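Local coordinates for site-specific recombinase, resolvase family protein (Streptococcus pneumoniae, PDB 3GUV), which probably binds DNA and catalyses its site-specific cutting and rejoining, as serine recombinases of the resolvase family do, at residues N38-V43 with V76-V81; K28-A33 with C110-I115; G44-A49 with F62-E67. One frame throughout, in Å; residues are numbered along the deposited sequence.

In this resolvase-family domain the three contacts are nested along the chain: contact 2 closes the longest loop, contact 1 lies inside it and contact 3 inside contact 1. Contacts 1 and 3 reach the mixed sheet through strand 41-48, which they share, whereas contact 2 sets helix 24-37, just before that strand, against the turn after strand 107-110. Helices 24-37 and 60-70 cover opposite faces of the sheet. Centre to centre, contacts 1 and 2 are about 11 Å apart, 1 and 3 about 14 Å, and 2 and 3 about 17 Å. Salt bridges K28-E47 and K32-E45 join helix 24-37 to strand 41-48, and so contact 2 to contact 3.

Contact 1: N38-V43 with V76-V81; sequences NDYEIV and VSFVLV
The hydroxyl OH of Y40 approaches the F78 ring obliquely, 4.3 Å from CE2, and marks one of two places where residues 38-43 and 76-81 meet across an intervening neighbour. In the parallel part of this resolvase-type sheet, strand 6-12 lies between them and is paired by backbone bonds with E41 and V43 through V7, so the two segments touch through side chains alone. The two rings have centroids 5.8 Å apart and planes at 48°, and Y40 CE1 comes to 4.3 Å from F78 CD2. N38 O lies 4.0 Å above one face of the Y40 ring, offset toward the rim. Just before Y40, helix 24-37 ends in a Schellman motif, with D39 at positive phi, and the chain turns there to enter the strand. F34 of that helix and I109 of strand 107-110 also pack on Y40, while L80 reaches F34 and the strand residues V7 and L9. At the other place V43 and V76 pass side by side, pointing contrary ways. With V43 CG1 anti to the carbonyl carbon (chi1 -65°), CG2 falls between N and C, 3.3 Å from V76 CG1, a closeness doubtful as evidence of strain.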
loop_
_atom_site.group_PDB
_atom_site.type_symbol
_atom_site.label_atom_id
_atom_site.label_comp_id
_atom_site.label_asym_id
_atom_site.label_seq_id
_atom_site.Cartn_x
_atom_site.Cartn_y
_atom_site.Cartn_z
ATOM N N ASN A 38 -21.548 -16.677 -4.908
ATOM C CA ASN A 38 -21.426 -16.536 -3.440
ATOM C C ASN A 38 -22.751 -16.348 -2.708
ATOM O O ASN A 38 -22.781 -16.079 -1.502
ATOM C CB ASN A 38 -20.535 -15.335 -3.116
ATOM C CG ASN A 38 -19.084 -15.621 -3.335
ATOM O OD1 ASN A 38 -18.319 -15.669 -2.370
ATOM N ND2 ASN A 38 -18.688 -15.827 -4.587
ATOM N N ASP A 39 -23.842 -16.411 -3.464
ATOM C CA ASP A 39 -25.184 -16.286 -2.917
ATOM C C ASP A 39 -25.434 -14.943 -2.198
ATOM O O ASP A 39 -26.164 -14.875 -1.196
ATOM C CB ASP A 39 -25.498 -17.486 -2.002
ATOM C CG ASP A 39 -26.926 -17.970 -2.151
ATOM O OD1 ASP A 39 -27.563 -18.268 -1.123
ATOM O OD2 ASP A 39 -27.414 -18.047 -3.298
ATOM N N TYR A 40 -24.838 -13.876 -2.734
ATOM C CA TYR A 40 -25.091 -12.531 -2.246
ATOM C C TYR A 40 -26.369 -11.980 -2.888
ATOM O O TYR A 40 -26.791 -12.417 -3.981
ATOM C CB TYR A 40 -23.929 -11.582 -2.570
ATOM C CG TYR A 40 -22.634 -11.894 -1.845
ATOM C CD1 TYR A 40 -22.622 -12.147 -0.474
ATOM C CD2 TYR A 40 -21.443 -11.917 -2.516
ATOM C CE1 TYR A 40 -21.449 -12.440 0.202
ATOM C CE2 TYR A 40 -20.267 -12.200 -1.861
ATOM C CZ TYR A 40 -20.277 -12.462 -0.504
ATOM O OH TYR A 40 -19.118 -12.746 0.133
ATOM N N GLU A 41 -26.955 -11.010 -2.198
ATOM C CA GLU A 41 -28.100 -10.274 -2.694
ATOM C C GLU A 41 -27.681 -8.828 -2.940
ATOM O O GLU A 41 -27.273 -8.109 -2.019
ATOM C CB GLU A 41 -29.275 -10.355 -1.702
ATOM C CG GLU A 41 -30.608 -9.915 -2.298
ATOM C CD GLU A 41 -31.741 -9.709 -1.283
ATOM O OE1 GLU A 41 -32.908 -9.637 -1.720
ATOM O OE2 GLU A 41 -31.495 -9.603 -0.067
ATOM N N ILE A 42 -27.776 -8.409 -4.198
ATOM C CA ILE A 42 -27.357 -7.082 -4.606
ATOM C C ILE A 42 -28.551 -6.194 -4.330
ATOM O O ILE A 42 -29.668 -6.502 -4.769
ATOM C CB ILE A 42 -26.968 -7.013 -6.108
ATOM C CG1 ILE A 42 -25.829 -8.000 -6.408
ATOM C CG2 ILE A 42 -26.594 -5.596 -6.509
ATOM C CD1 ILE A 42 -25.391 -8.091 -7.934
ATOM N N VAL A 43 -28.308 -5.107 -3.597
ATOM C CA VAL A 43 -29.335 -4.150 -3.224
ATOM C C VAL A 43 -28.994 -2.718 -3.674
ATOM O O VAL A 43 -29.718 -1.772 -3.339
ATOM C CB VAL A 43 -29.665 -4.208 -1.704
ATOM C CG1 VAL A 43 -30.273 -5.543 -1.377
ATOM C CG2 VAL A 43 -28.417 -3.885 -0.821
ATOM N N VAL A 76 -26.517 -3.301 4.081
ATOM C CA VAL A 76 -25.440 -4.000 3.357
ATOM C C VAL A 76 -24.293 -4.479 4.271
ATOM O O VAL A 76 -23.873 -3.770 5.172
ATOM C CB VAL A 76 -24.880 -3.128 2.201
ATOM C CG1 VAL A 76 -25.985 -2.878 1.135
ATOM C CG2 VAL A 76 -24.309 -1.832 2.723
ATOM N N SER A 77 -23.814 -5.703 4.037
ATOM C CA SER A 77 -22.609 -6.237 4.684
ATOM C C SER A 77 -21.291 -5.979 3.902
ATOM O O SER A 77 -20.210 -5.890 4.504
ATOM C CB SER A 77 -22.753 -7.752 4.852
ATOM O OG SER A 77 -23.636 -8.058 5.917
ATOM N N PHE A 78 -21.374 -5.896 2.569
ATOM C CA PHE A 78 -20.168 -5.634 1.718
ATOM C C PHE A 78 -20.379 -4.596 0.590
ATOM O O PHE A 78 -21.520 -4.401 0.091
ATOM C CB PHE A 78 -19.679 -6.940 1.087
ATOM C CG PHE A 78 -19.237 -7.979 2.059
ATOM C CD1 PHE A 78 -17.932 -7.994 2.526
ATOM C CD2 PHE A 78 -20.103 -8.990 2.466
ATOM C CE1 PHE A 78 -17.496 -8.963 3.420
ATOM C CE2 PHE A 78 -19.685 -9.958 3.366
ATOM C CZ PHE A 78 -18.351 -9.949 3.825
ATOM N N VAL A 79 -19.296 -3.896 0.223
ATOM C CA VAL A 79 -19.149 -3.302 -1.128
ATOM C C VAL A 79 -18.210 -4.178 -1.943
ATOM O O VAL A 79 -17.073 -4.502 -1.485
ATOM C CB VAL A 79 -18.527 -1.893 -1.137
ATOM C CG1 VAL A 79 -18.294 -1.416 -2.576
ATOM C CG2 VAL A 79 -19.367 -0.892 -0.316
ATOM N N LEU A 80 -18.672 -4.583 -3.122
ATOM C CA LEU A 80 -17.841 -5.259 -4.086
ATOM C C LEU A 80 -17.301 -4.233 -5.077
ATOM O O LEU A 80 -18.068 -3.482 -5.672
ATOM C CB LEU A 80 -18.634 -6.326 -4.847
ATOM C CG LEU A 80 -18.986 -7.673 -4.192
ATOM C CD1 LEU A 80 -19.636 -7.601 -2.813
ATOM C CD2 LEU A 80 -19.904 -8.417 -5.202
ATOM N N VAL A 81 -15.976 -4.215 -5.219
ATOM C CA VAL A 81 -15.235 -3.522 -6.287
ATOM C C VAL A 81 -14.510 -4.559 -7.167
ATOM O O VAL A 81 -14.371 -5.757 -6.779
ATOM C CB VAL A 81 -14.267 -2.488 -5.702
ATOM C CG1 VAL A 81 -15.033 -1.517 -4.830
ATOM C CG2 VAL A 81 -13.145 -3.149 -4.888
#

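Contact 2: K28-A33 with C110-I115; sequences KSRMKA and CVEDGI
A tight turn with a G1 beta bulge, joining strand 107-110 to the short antiparallel strand 115-116, carries V111 and E112 against M31 and R30 of helix 24-37. The bulge sets G114 and I115 together opposite C110. The turn is closed by C110 N to I115 O at 2.9 Å and by I115 N to C110 O at 3.3 Å, and G114 takes the positive phi of the bulge.

V111 does most of the touching, each methyl engaging a different helix residue. CG1 approaches R30 CG at 4.1 Å, and CG2 lies 4.2 Å from M31 CG. With CG1 anti to its backbone N (chi1 165°) and CG2 anti to its carbonyl carbon, the valine straddles two successive side chains of the helix. M31 is the buried member of the group and continues onto L9 and T11 of strand 6-12.

The helix belongs to the beta-alpha-beta unit formed with strands 6-12 and 41-48, so the contact ties the crossover helix to the far part of the same sheet. Backbone bonds from V111 to V81 and from E112 to F82 hold the start of the turn close to the end of strand 78-81. D113 and I115 pack on A131 and S127 of the second subunit, which places the turn at the dimer interface.

Farther out the contact becomes polar. The R30 chain bends at chi2 (98°) and again at chi3 to swing its guanidinium over toward E112, whose extended chain brings OE1 to 4.0 Å from R30 NH2. This salt bridge is long, and the guanidinium and carboxylate planes are turned 54° apart.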
loop_
_atom_site.group_PDB
_atom_site.type_symbol
_atom_site.label_atom_id
_atom_site.label_comp_id
_atom_site.label_asym_id
_atom_site.label_seq_id
_atom_site.Cartn_x
_atom_site.Cartn_y
_atom_site.Cartn_z
ATOM N N LYS A 28 -18.427 -5.446 -14.604
ATOM C CA LYS A 28 -19.739 -5.598 -13.983
ATOM C C LYS A 28 -20.255 -7.024 -14.056
ATOM O O LYS A 28 -20.745 -7.515 -13.069
ATOM C CB LYS A 28 -20.781 -4.618 -14.555
ATOM C CG LYS A 28 -20.655 -3.248 -13.941
ATOM C CD LYS A 28 -21.736 -2.259 -14.437
ATOM C CE LYS A 28 -21.555 -1.937 -15.893
ATOM N NZ LYS A 28 -22.207 -0.624 -16.235
ATOM N N SER A 29 -20.181 -7.643 -15.236
ATOM C CA SER A 29 -20.587 -9.066 -15.446
ATOM C C SER A 29 -19.877 -10.033 -14.534
ATOM O O SER A 29 -20.505 -10.928 -13.948
ATOM C CB SER A 29 -20.348 -9.511 -16.889
ATOM O OG SER A 29 -20.988 -8.602 -17.756
ATOM N N ARG A 30 -18.569 -9.819 -14.409
ATOM C CA ARG A 30 -17.758 -10.542 -13.494
ATOM C C ARG A 30 -18.219 -10.379 -12.054
ATOM O O ARG A 30 -18.309 -11.355 -11.293
ATOM C CB ARG A 30 -16.311 -10.067 -13.589
ATOM C CG ARG A 30 -15.378 -11.009 -12.829
ATOM C CD ARG A 30 -14.732 -11.987 -13.747
ATOM N NE ARG A 30 -13.502 -11.429 -14.318
ATOM C CZ ARG A 30 -12.302 -11.439 -13.717
ATOM N NH1 ARG A 30 -12.123 -11.962 -12.490
ATOM N NH2 ARG A 30 -11.264 -10.900 -14.350
ATOM N N MET A 31 -18.463 -9.143 -11.660
ATOM C CA MET A 31 -18.909 -8.882 -10.321
ATOM C C MET A 31 -20.301 -9.499 -10.061
ATOM O O MET A 31 -20.519 -10.107 -9.006
ATOM C CB MET A 31 -18.863 -7.388 -10.035
ATOM C CG MET A 31 -17.411 -6.790 -10.151
ATOM S SD MET A 31 -17.373 -5.018 -10.418
ATOM C CE MET A 31 -17.945 -4.638 -8.757
ATOM N N LYS A 32 -21.210 -9.424 -11.036
ATOM C CA LYS A 32 -22.526 -10.046 -10.864
ATOM C C LYS A 32 -22.399 -11.566 -10.752
ATOM O O LYS A 32 -23.050 -12.160 -9.875
ATOM C CB LYS A 32 -23.519 -9.622 -11.967
ATOM C CG LYS A 32 -24.048 -8.214 -11.731
ATOM C CD LYS A 32 -24.694 -7.594 -12.982
ATOM C CE LYS A 32 -24.850 -6.100 -12.808
ATOM N NZ LYS A 32 -26.126 -5.662 -13.430
ATOM N N ALA A 33 -21.539 -12.188 -11.588
ATOM C CA ALA A 33 -21.289 -13.653 -11.505
ATOM C C ALA A 33 -20.827 -14.045 -10.109
ATOM O O ALA A 33 -21.382 -14.979 -9.518
ATOM C CB ALA A 33 -20.286 -14.147 -12.571
ATOM N N CYS A 110 -12.758 -7.157 -3.141
ATOM C CA CYS A 110 -12.146 -6.861 -4.424
ATOM C C CYS A 110 -12.176 -8.151 -5.152
ATOM O O CYS A 110 -11.450 -9.086 -4.819
ATOM C CB CYS A 110 -10.702 -6.420 -4.277
ATOM S SG CYS A 110 -10.539 -5.030 -3.180
ATOM N N VAL A 111 -13.046 -8.204 -6.139
ATOM C CA VAL A 111 -13.281 -9.393 -6.895
ATOM C C VAL A 111 -12.030 -9.914 -7.632
ATOM O O VAL A 111 -11.709 -11.098 -7.530
ATOM C CB VAL A 111 -14.480 -9.167 -7.869
ATOM C CG1 VAL A 111 -14.534 -10.221 -8.908
ATOM C CG2 VAL A 111 -15.798 -9.106 -7.049
ATOM N N GLU A 112 -11.321 -9.069 -8.363
ATOM C CA GLU A 112 -10.176 -9.579 -9.117
ATOM C C GLU A 112 -8.988 -9.889 -8.194
ATOM O O GLU A 112 -8.345 -10.925 -8.354
ATOM C CB GLU A 112 -9.744 -8.615 -10.217
ATOM C CG GLU A 112 -8.932 -9.349 -11.295
ATOM C CD GLU A 112 -8.132 -8.438 -12.194
ATOM O OE1 GLU A 112 -8.091 -8.736 -13.421
ATOM O OE2 GLU A 112 -7.553 -7.440 -11.684
ATOM N N ASP A 113 -8.725 -9.016 -7.218
ATOM C CA ASP A 113 -7.595 -9.206 -6.283
ATOM C C ASP A 113 -7.812 -10.371 -5.306
ATOM O O ASP A 113 -6.864 -10.839 -4.682
ATOM C CB ASP A 113 -7.343 -7.935 -5.476
ATOM C CG ASP A 113 -7.120 -6.694 -6.360
ATOM O OD1 ASP A 113 -6.528 -6.851 -7.455
ATOM O OD2 ASP A 113 -7.519 -5.558 -5.960
ATOM N N GLY A 114 -9.049 -10.841 -5.171
ATOM C CA GLY A 114 -9.386 -11.862 -4.182
ATOM C C GLY A 114 -9.287 -11.415 -2.720
ATOM O O GLY A 114 -9.113 -12.248 -1.835
ATOM N N ILE A 115 -9.386 -10.112 -2.473
ATOM C CA ILE A 115 -9.214 -9.545 -1.142
ATOM C C ILE A 115 -10.605 -9.390 -0.527
ATOM O O ILE A 115 -11.529 -8.954 -1.196
ATOM C CB ILE A 115 -8.555 -8.136 -1.190
ATOM C CG1 ILE A 115 -7.058 -8.201 -1.551
ATOM C CG2 ILE A 115 -8.732 -7.439 0.138
ATOM C CD1 ILE A 115 -6.407 -6.794 -1.750
#

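Contact 3: G44-A49 with F62-E67; sequences GEYEDA and FNRMME
In the crossover from strand 41-48 through helix 60-70 to strand 78-81, the helix packs back on the strand it follows; the axes of 44-48 and 62-67 approach to 8.2 Å and run roughly antiparallel at 149°. Y46 and M65 make the main packing. M65 CB sits over the centre of the Y46 ring, 3.7 Å from its centroid, in a CH-pi contact, and M65 CG touches Y46 CD2 at 3.6 Å. M65 SD lies obliquely, 4.6 Å from the same ring centroid, a Met-aromatic contact. R64 crosses at about a right angle and brings CG to the ring edge, 3.7 Å from Y46 CE1, its guanidinium plane turned 81° from the ring; Q61 OE1 bonds its NH1. The Y46 hydroxyl is tied to D68.

Two residues along the strand, D48 faces the start of the helix. F62 N donates to D48 OD2 at 3.1 Å, a bent bond (142°) on the syn side and tilted out of the carboxylate plane, while OD1 takes the N-H of Q61. OD2 also bonds Y10 OH. A single buried carboxylate thus engages two backbone N-H groups in the helix's first turn, probably fixing how helix and strand lie lengthwise.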
loop_
_atom_site.group_PDB
_atom_site.type_symbol
_atom_site.label_atom_id
_atom_site.label_comp_id
_atom_site.label_asym_id
_atom_site.label_seq_id
_atom_site.Cartn_x
_atom_site.Cartn_y
_atom_site.Cartn_z
ATOM N N GLY A 44 -27.939 -2.569 -4.482
ATOM C CA GLY A 44 -27.556 -1.266 -5.024
ATOM C C GLY A 44 -26.339 -1.341 -5.933
ATOM O O GLY A 44 -25.438 -2.103 -5.682
ATOM N N GLU A 45 -26.341 -0.566 -6.994
ATOM C CA GLU A 45 -25.231 -0.515 -7.916
ATOM C C GLU A 45 -24.920 0.942 -8.141
ATOM O O GLU A 45 -25.839 1.722 -8.434
ATOM C CB GLU A 45 -25.579 -1.190 -9.236
ATOM C CG GLU A 45 -25.974 -2.671 -9.064
ATOM C CD GLU A 45 -26.458 -3.305 -10.345
ATOM O OE1 GLU A 45 -25.665 -3.357 -11.311
ATOM O OE2 GLU A 45 -27.632 -3.767 -10.393
ATOM N N TYR A 46 -23.649 1.311 -7.955
ATOM C CA TYR A 46 -23.183 2.682 -8.087
ATOM C C TYR A 46 -21.975 2.724 -9.059
ATOM O O TYR A 46 -21.146 1.835 -9.063
ATOM C CB TYR A 46 -22.740 3.216 -6.740
ATOM C CG TYR A 46 -23.798 3.268 -5.657
ATOM C CD1 TYR A 46 -24.474 4.440 -5.364
ATOM C CD2 TYR A 46 -24.070 2.143 -4.891
ATOM C CE1 TYR A 46 -25.447 4.472 -4.322
ATOM C CE2 TYR A 46 -25.024 2.149 -3.896
ATOM C CZ TYR A 46 -25.699 3.318 -3.599
ATOM O OH TYR A 46 -26.598 3.300 -2.585
ATOM N N GLU A 47 -21.916 3.747 -9.891
ATOM C CA GLU A 47 -20.958 3.798 -10.998
ATOM C C GLU A 47 -20.526 5.225 -11.288
ATOM O O GLU A 47 -21.361 6.071 -11.547
ATOM C CB GLU A 47 -21.574 3.209 -12.263
ATOM C CG GLU A 47 -20.570 2.990 -13.369
ATOM C CD GLU A 47 -21.066 2.058 -14.473
ATOM O OE1 GLU A 47 -21.760 2.566 -15.385
ATOM O OE2 GLU A 47 -20.741 0.831 -14.458
ATOM N N ASP A 48 -19.213 5.482 -11.220
ATOM C CA ASP A 48 -18.633 6.744 -11.719
ATOM C C ASP A 48 -18.024 6.464 -13.119
ATOM O O ASP A 48 -16.856 6.069 -13.222
ATOM C CB ASP A 48 -17.564 7.212 -10.745
ATOM C CG ASP A 48 -18.149 7.728 -9.441
ATOM O OD1 ASP A 48 -18.944 8.685 -9.529
ATOM O OD2 ASP A 48 -17.808 7.194 -8.348
ATOM N N ALA A 49 -18.815 6.599 -14.176
ATOM C CA ALA A 49 -18.470 5.944 -15.465
ATOM C C ALA A 49 -17.652 6.818 -16.392
ATOM O O ALA A 49 -17.198 6.348 -17.442
ATOM C CB ALA A 49 -19.708 5.399 -16.188
ATOM N N PHE A 62 -19.663 7.391 -5.822
ATOM C CA PHE A 62 -18.968 6.837 -4.682
ATOM C C PHE A 62 -19.373 7.575 -3.403
ATOM O O PHE A 62 -19.601 6.952 -2.364
ATOM C CB PHE A 62 -17.464 6.897 -4.897
ATOM C CG PHE A 62 -16.692 6.533 -3.704
ATOM C CD1 PHE A 62 -16.326 5.228 -3.479
ATOM C CD2 PHE A 62 -16.369 7.504 -2.759
ATOM C CE1 PHE A 62 -15.613 4.900 -2.346
ATOM C CE2 PHE A 62 -15.651 7.179 -1.615
ATOM C CZ PHE A 62 -15.268 5.882 -1.413
ATOM N N ASN A 63 -19.495 8.895 -3.485
ATOM C CA ASN A 63 -19.899 9.690 -2.324
ATOM C C ASN A 63 -21.382 9.423 -1.999
ATOM O O ASN A 63 -21.714 9.240 -0.844
ATOM C CB ASN A 63 -19.627 11.184 -2.524
ATOM C CG ASN A 63 -18.135 11.506 -2.651
ATOM O OD1 ASN A 63 -17.278 10.833 -2.077
ATOM N ND2 ASN A 63 -17.825 12.541 -3.424
ATOM N N ARG A 64 -22.262 9.369 -2.998
ATOM C CA ARG A 64 -23.633 8.940 -2.725
ATOM C C ARG A 64 -23.642 7.577 -2.001
ATOM O O ARG A 64 -24.372 7.416 -1.027
ATOM C CB ARG A 64 -24.543 8.872 -3.967
ATOM C CG ARG A 64 -25.882 8.099 -3.578
ATOM C CD ARG A 64 -27.113 8.219 -4.461
ATOM N NE ARG A 64 -26.822 8.077 -5.889
ATOM C CZ ARG A 64 -27.648 7.548 -6.785
ATOM N NH1 ARG A 64 -27.288 7.514 -8.066
ATOM N NH2 ARG A 64 -28.838 7.068 -6.426
ATOM N N MET A 65 -22.828 6.611 -2.464
ATOM C CA MET A 65 -22.788 5.270 -1.853
ATOM C C MET A 65 -22.427 5.358 -0.365
ATOM O O MET A 65 -23.106 4.769 0.476
ATOM C CB MET A 65 -21.826 4.335 -2.608
ATOM C CG MET A 65 -21.861 2.835 -2.196
ATOM S SD MET A 65 -20.750 1.686 -3.088
ATOM C CE MET A 65 -19.140 2.286 -2.491
ATOM N N MET A 66 -21.377 6.103 -0.050
ATOM C CA MET A 66 -20.941 6.260 1.335
ATOM C C MET A 66 -22.009 6.906 2.265
ATOM O O MET A 66 -22.130 6.488 3.393
ATOM C CB MET A 66 -19.576 6.996 1.428
ATOM C CG MET A 66 -18.362 6.265 0.813
ATOM S SD MET A 66 -17.955 4.659 1.511
ATOM C CE MET A 66 -17.120 5.225 2.966
ATOM N N GLU A 67 -22.788 7.875 1.790
ATOM C CA GLU A 67 -23.948 8.374 2.568
ATOM C C GLU A 67 -25.032 7.289 2.796
ATOM O O GLU A 67 -25.656 7.187 3.876
ATOM C CB GLU A 67 -24.588 9.615 1.892
ATOM C CG GLU A 67 -23.607 10.820 1.564
ATOM C CD GLU A 67 -22.336 10.904 2.463
ATOM O OE1 GLU A 67 -22.469 11.054 3.716
ATOM O OE2 GLU A 67 -21.197 10.851 1.901
#